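Local coordinates for DUF5063 domain-containing protein (Bacteroides fragilis, PDB 3NRH) that is of unknown function and folds as a predominantly alpha-helical domain of the DUF5063 family, at residues A[27-39]-A[79-91]. Residues are numbered along the deposited sequence; the frame is centred on the assembly and turned at random.
Sequences LERAESMKRSTFV and LRINLASILAEKD
Arg35 NE donates to Ile86 O over 3.1 Å in a nearly straight bond (N-H...O 168°), the carbonyl lying at the edge of the guanidinium and in its plane. The arginine's CG is anti to the backbone N (chi1 -176°) and its chain bends at chi3, which lays the guanidinium across the C-terminal end of helix 73-87. Leu87 O sits over one guanidinium face, too poorly angled for a bond. Beyond it, Arg35 NH2 reaches the syn side of Glu89 OE2 at 3.2 Å; this salt bridge is bent, and a water bonded to both atoms supports it. Glu89 also faces Lys90 in a long salt bridge.

Next to the arginine along the helix, Ile86 CG2 touches Phe38 CB at 4.1 Å, while Ile86 CD1 rests on Ala30 O. Leu83 CD2 touches both Ala30 CB (3.7 Å) and Phe38 CE1 (3.9 Å). Phe38 continues inward to Phe26 and to Leu116 of helix 112-131. At the other end the Glu31 carboxylate stacks on the Asn82 amide, planes 19° apart, and a water links Glu31 OE2 to Asn82 ND2. The turn joining helices 11-28 and 35-54 thus packs on helix 73-87, consistent with an alpha-helical bundle.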
loop_
_atom_site.group_PDB
_atom_site.type_symbol
_atom_site.label_atom_id
_atom_site.label_comp_id
_atom_site.label_asym_id
_atom_site.label_seq_id
_atom_site.Cartn_x
_atom_site.Cartn_y
_atom_site.Cartn_z
ATOM N N LEU A 27 -15.674 -5.140 -4.175
ATOM C CA LEU A 27 -16.553 -4.682 -3.107
ATOM C C LEU A 27 -18.014 -4.974 -3.423
ATOM O O LEU A 27 -18.797 -5.297 -2.532
ATOM C CB LEU A 27 -16.376 -3.182 -2.870
ATOM C CG LEU A 27 -14.999 -2.716 -2.401
ATOM C CD1 LEU A 27 -15.073 -1.224 -2.069
ATOM C CD2 LEU A 27 -14.554 -3.524 -1.183
ATOM N N GLU A 28 -18.374 -4.866 -4.697
ATOM C CA GLU A 28 -19.746 -5.122 -5.116
ATOM C C GLU A 28 -20.143 -6.591 -4.960
ATOM O O GLU A 28 -21.323 -6.911 -4.850
ATOM C CB GLU A 28 -19.930 -4.675 -6.569
ATOM C CG GLU A 28 -19.944 -3.153 -6.736
ATOM C CD GLU A 28 -19.652 -2.708 -8.158
ATOM O OE1 GLU A 28 -19.466 -3.574 -9.042
ATOM O OE2 GLU A 28 -19.604 -1.480 -8.394
ATOM N N ARG A 29 -19.155 -7.478 -4.945
ATOM C CA ARG A 29 -19.410 -8.909 -4.807
ATOM C C ARG A 29 -19.123 -9.405 -3.388
ATOM O O ARG A 29 -19.003 -10.608 -3.158
ATOM C CB ARG A 29 -18.545 -9.676 -5.812
ATOM C CG ARG A 29 -18.823 -9.317 -7.272
ATOM C CD ARG A 29 -17.713 -9.805 -8.181
ATOM N NE ARG A 29 -17.455 -11.231 -7.996
ATOM C CZ ARG A 29 -16.441 -11.885 -8.550
ATOM N NH1 ARG A 29 -15.583 -11.241 -9.331
ATOM N NH2 ARG A 29 -16.279 -13.182 -8.322
ATOM N N ALA A 30 -19.037 -8.473 -2.445
ATOM C CA ALA A 30 -18.739 -8.785 -1.045
ATOM C C ALA A 30 -19.625 -9.841 -0.383
ATOM O O ALA A 30 -19.126 -10.680 0.369
ATOM C CB ALA A 30 -18.763 -7.503 -0.216
ATOM N N GLU A 31 -20.929 -9.803 -0.640
ATOM C CA GLU A 31 -21.831 -10.782 -0.035
ATOM C C GLU A 31 -21.554 -12.201 -0.524
ATOM O O GLU A 31 -22.181 -13.153 -0.064
ATOM C CB GLU A 31 -23.292 -10.441 -0.339
ATOM C CG GLU A 31 -23.775 -9.113 0.206
ATOM C CD GLU A 31 -25.285 -8.979 0.127
ATOM O OE1 GLU A 31 -25.984 -9.681 0.889
ATOM O OE2 GLU A 31 -25.775 -8.182 -0.701
ATOM N N SER A 32 -20.613 -12.346 -1.451
ATOM C CA SER A 32 -20.294 -13.658 -2.001
ATOM C C SER A 32 -18.961 -14.235 -1.526
ATOM O O SER A 32 -18.265 -14.898 -2.295
ATOM C CB SER A 32 -20.294 -13.587 -3.531
ATOM O OG SER A 32 -21.521 -13.069 -4.017
HETATM N N MSE A 33 -18.608 -14.002 -0.266
HETATM C CA MSE A 33 -17.342 -14.517 0.250
HETATM C C MSE A 33 -17.199 -14.441 1.766
HETATM O O MSE A 33 -17.971 -13.765 2.448
HETATM C CB MSE A 33 -16.182 -13.766 -0.396
HETATM C CG MSE A 33 -16.140 -12.297 -0.037
HETATM SE SE MSE A 33 -14.740 -11.382 -0.979
HETATM C CE MSE A 33 -15.763 -10.744 -2.495
ATOM N N LYS A 34 -16.186 -15.134 2.276
ATOM C CA LYS A 34 -15.898 -15.179 3.704
ATOM C C LYS A 34 -14.984 -14.015 4.081
ATOM O O LYS A 34 -14.322 -13.434 3.221
ATOM C CB LYS A 34 -15.207 -16.499 4.054
ATOM C CG LYS A 34 -15.891 -17.746 3.499
ATOM C CD LYS A 34 -17.305 -17.912 4.033
ATOM C CE LYS A 34 -17.312 -18.146 5.534
ATOM N NZ LYS A 34 -18.694 -18.335 6.058
ATOM N N ARG A 35 -14.938 -13.685 5.366
ATOM C CA ARG A 35 -14.103 -12.581 5.824
ATOM C C ARG A 35 -12.618 -12.776 5.522
ATOM O O ARG A 35 -11.930 -11.822 5.164
ATOM C CB ARG A 35 -14.277 -12.362 7.326
ATOM C CG ARG A 35 -13.509 -11.160 7.857
ATOM C CD ARG A 35 -13.480 -11.172 9.380
ATOM N NE ARG A 35 -14.823 -11.157 9.946
ATOM C CZ ARG A 35 -15.097 -11.425 11.219
ATOM N NH1 ARG A 35 -14.118 -11.732 12.060
ATOM N NH2 ARG A 35 -16.351 -11.387 11.649
ATOM N N SER A 36 -12.118 -14.000 5.673
ATOM C CA SER A 36 -10.705 -14.259 5.413
ATOM C C SER A 36 -10.346 -13.908 3.973
ATOM O O SER A 36 -9.333 -13.254 3.717
ATOM C CB SER A 36 -10.361 -15.726 5.698
ATOM O OG SER A 36 -11.156 -16.610 4.923
ATOM N N THR A 37 -11.186 -14.335 3.038
ATOM C CA THR A 37 -10.958 -14.062 1.625
ATOM C C THR A 37 -11.068 -12.566 1.348
ATOM O O THR A 37 -10.287 -12.007 0.574
ATOM C CB THR A 37 -11.975 -14.816 0.751
ATOM O OG1 THR A 37 -11.898 -16.216 1.040
ATOM C CG2 THR A 37 -11.671 -14.598 -0.724
ATOM N N PHE A 38 -12.041 -11.920 1.985
ATOM C CA PHE A 38 -12.248 -10.489 1.815
ATOM C C PHE A 38 -11.023 -9.703 2.275
ATOM O O PHE A 38 -10.507 -8.848 1.552
ATOM C CB PHE A 38 -13.461 -10.020 2.621
ATOM C CG PHE A 38 -13.710 -8.547 2.519
ATOM C CD1 PHE A 38 -14.269 -8.002 1.367
ATOM C CD2 PHE A 38 -13.342 -7.694 3.552
ATOM C CE1 PHE A 38 -14.456 -6.627 1.246
ATOM C CE2 PHE A 38 -13.524 -6.316 3.441
ATOM C CZ PHE A 38 -14.081 -5.783 2.285
ATOM N N VAL A 39 -10.565 -9.994 3.488
ATOM C CA VAL A 39 -9.415 -9.301 4.045
ATOM C C VAL A 39 -8.141 -9.528 3.236
ATOM O O VAL A 39 -7.437 -8.574 2.907
ATOM C CB VAL A 39 -9.178 -9.726 5.512
ATOM C CG1 VAL A 39 -7.863 -9.142 6.027
ATOM C CG2 VAL A 39 -10.335 -9.237 6.374
ATOM N N LEU A 79 -23.910 -0.769 0.286
ATOM C CA LEU A 79 -22.542 -1.276 0.253
ATOM C C LEU A 79 -21.906 -1.208 1.635
ATOM O O LEU A 79 -21.290 -2.174 2.089
ATOM C CB LEU A 79 -21.684 -0.473 -0.727
ATOM C CG LEU A 79 -20.189 -0.830 -0.717
ATOM C CD1 LEU A 79 -19.992 -2.272 -1.156
ATOM C CD2 LEU A 79 -19.434 0.108 -1.638
ATOM N N ARG A 80 -22.045 -0.064 2.297
ATOM C CA ARG A 80 -21.467 0.100 3.626
ATOM C C ARG A 80 -21.975 -0.967 4.585
ATOM O O ARG A 80 -21.193 -1.592 5.306
ATOM C CB ARG A 80 -21.785 1.487 4.185
ATOM C CG ARG A 80 -21.225 1.717 5.590
ATOM C CD ARG A 80 -21.655 3.075 6.158
ATOM N NE ARG A 80 -23.100 3.166 6.357
ATOM C CZ ARG A 80 -23.775 2.494 7.285
ATOM N NH1 ARG A 80 -23.140 1.672 8.115
ATOM N NH2 ARG A 80 -25.090 2.642 7.384
ATOM N N ILE A 81 -23.287 -1.179 4.590
ATOM C CA ILE A 81 -23.882 -2.171 5.470
ATOM C C ILE A 81 -23.384 -3.583 5.171
ATOM O O ILE A 81 -23.115 -4.355 6.093
ATOM C CB ILE A 81 -25.426 -2.123 5.386
ATOM C CG1 ILE A 81 -25.921 -0.786 5.947
ATOM C CG2 ILE A 81 -26.032 -3.283 6.162
ATOM C CD1 ILE A 81 -27.408 -0.548 5.778
ATOM N N ASN A 82 -23.254 -3.931 3.895
ATOM C CA ASN A 82 -22.774 -5.261 3.538
ATOM C C ASN A 82 -21.332 -5.465 3.988
ATOM O O ASN A 82 -20.973 -6.530 4.486
ATOM C CB ASN A 82 -22.881 -5.495 2.027
ATOM C CG ASN A 82 -24.318 -5.532 1.550
ATOM O OD1 ASN A 82 -25.190 -6.075 2.229
ATOM N ND2 ASN A 82 -24.571 -4.966 0.377
ATOM N N LEU A 83 -20.506 -4.441 3.814
ATOM C CA LEU A 83 -19.113 -4.543 4.220
ATOM C C LEU A 83 -19.033 -4.650 5.735
ATOM O O LEU A 83 -18.230 -5.415 6.275
ATOM C CB LEU A 83 -18.321 -3.326 3.731
ATOM C CG LEU A 83 -18.286 -3.176 2.205
ATOM C CD1 LEU A 83 -17.424 -1.986 1.821
ATOM C CD2 LEU A 83 -17.737 -4.457 1.578
ATOM N N ALA A 84 -19.875 -3.886 6.420
ATOM C CA ALA A 84 -19.894 -3.909 7.876
ATOM C C ALA A 84 -20.269 -5.306 8.370
ATOM O O ALA A 84 -19.718 -5.790 9.355
ATOM C CB ALA A 84 -20.880 -2.863 8.409
ATOM N N SER A 85 -21.198 -5.958 7.678
ATOM C CA SER A 85 -21.632 -7.303 8.061
ATOM C C SER A 85 -20.526 -8.341 7.876
ATOM O O SER A 85 -20.386 -9.262 8.684
ATOM C CB SER A 85 -22.864 -7.720 7.250
ATOM O OG SER A 85 -23.952 -6.848 7.504
ATOM N N ILE A 86 -19.742 -8.192 6.814
ATOM C CA ILE A 86 -18.644 -9.112 6.535
ATOM C C ILE A 86 -17.569 -9.008 7.608
ATOM O O ILE A 86 -17.068 -10.022 8.099
ATOM C CB ILE A 86 -17.975 -8.804 5.165
ATOM C CG1 ILE A 86 -19.006 -8.845 4.035
ATOM C CG2 ILE A 86 -16.853 -9.799 4.896
ATOM C CD1 ILE A 86 -19.625 -10.208 3.803
ATOM N N LEU A 87 -17.216 -7.776 7.965
ATOM C CA LEU A 87 -16.186 -7.518 8.969
ATOM C C LEU A 87 -16.638 -7.746 10.412
ATOM O O LEU A 87 -15.839 -8.125 11.254
ATOM C CB LEU A 87 -15.648 -6.088 8.804
ATOM C CG LEU A 87 -14.738 -5.872 7.593
ATOM C CD1 LEU A 87 -14.486 -4.390 7.411
ATOM C CD2 LEU A 87 -13.426 -6.616 7.818
ATOM N N ALA A 88 -17.919 -7.524 10.682
ATOM C CA ALA A 88 -18.491 -7.703 12.020
ATOM C C ALA A 88 -17.722 -6.876 13.048
ATOM O O ALA A 88 -17.444 -5.713 12.814
ATOM C CB ALA A 88 -18.470 -9.176 12.407
ATOM N N GLU A 89 -17.371 -7.468 14.189
ATOM C CA GLU A 89 -16.601 -6.754 15.218
ATOM C C GLU A 89 -15.247 -6.206 14.732
ATOM O O GLU A 89 -14.652 -5.353 15.389
ATOM C CB GLU A 89 -16.405 -7.652 16.465
ATOM C CG GLU A 89 -16.810 -9.124 16.311
ATOM C CD GLU A 89 -15.739 -9.993 15.652
ATOM O OE1 GLU A 89 -14.553 -9.914 16.064
ATOM O OE2 GLU A 89 -16.097 -10.767 14.730
ATOM N N LYS A 90 -14.774 -6.701 13.587
ATOM C CA LYS A 90 -13.498 -6.274 12.964
ATOM C C LYS A 90 -13.591 -4.931 12.255
ATOM O O LYS A 90 -12.583 -4.339 11.864
ATOM C CB LYS A 90 -13.072 -7.278 11.894
ATOM C CG LYS A 90 -11.803 -8.001 12.160
ATOM C CD LYS A 90 -12.037 -9.029 13.232
ATOM C CE LYS A 90 -11.250 -8.811 14.525
ATOM N NZ LYS A 90 -11.073 -10.174 15.108
ATOM N N ASP A 91 -14.817 -4.491 12.032
ATOM C CA ASP A 91 -15.026 -3.256 11.305
ATOM C C ASP A 91 -14.512 -2.014 12.013
ATOM O O ASP A 91 -14.009 -1.078 11.379
ATOM C CB ASP A 91 -16.512 -3.100 10.995
ATOM C CG ASP A 91 -16.756 -2.124 9.887
ATOM O OD1 ASP A 91 -15.934 -2.114 8.946
ATOM O OD2 ASP A 91 -17.760 -1.389 9.950
HETATM O O HOH W 1 -27.165 -6.018 -1.293
HETATM O O HOH W 2 -17.533 -13.040 13.653
#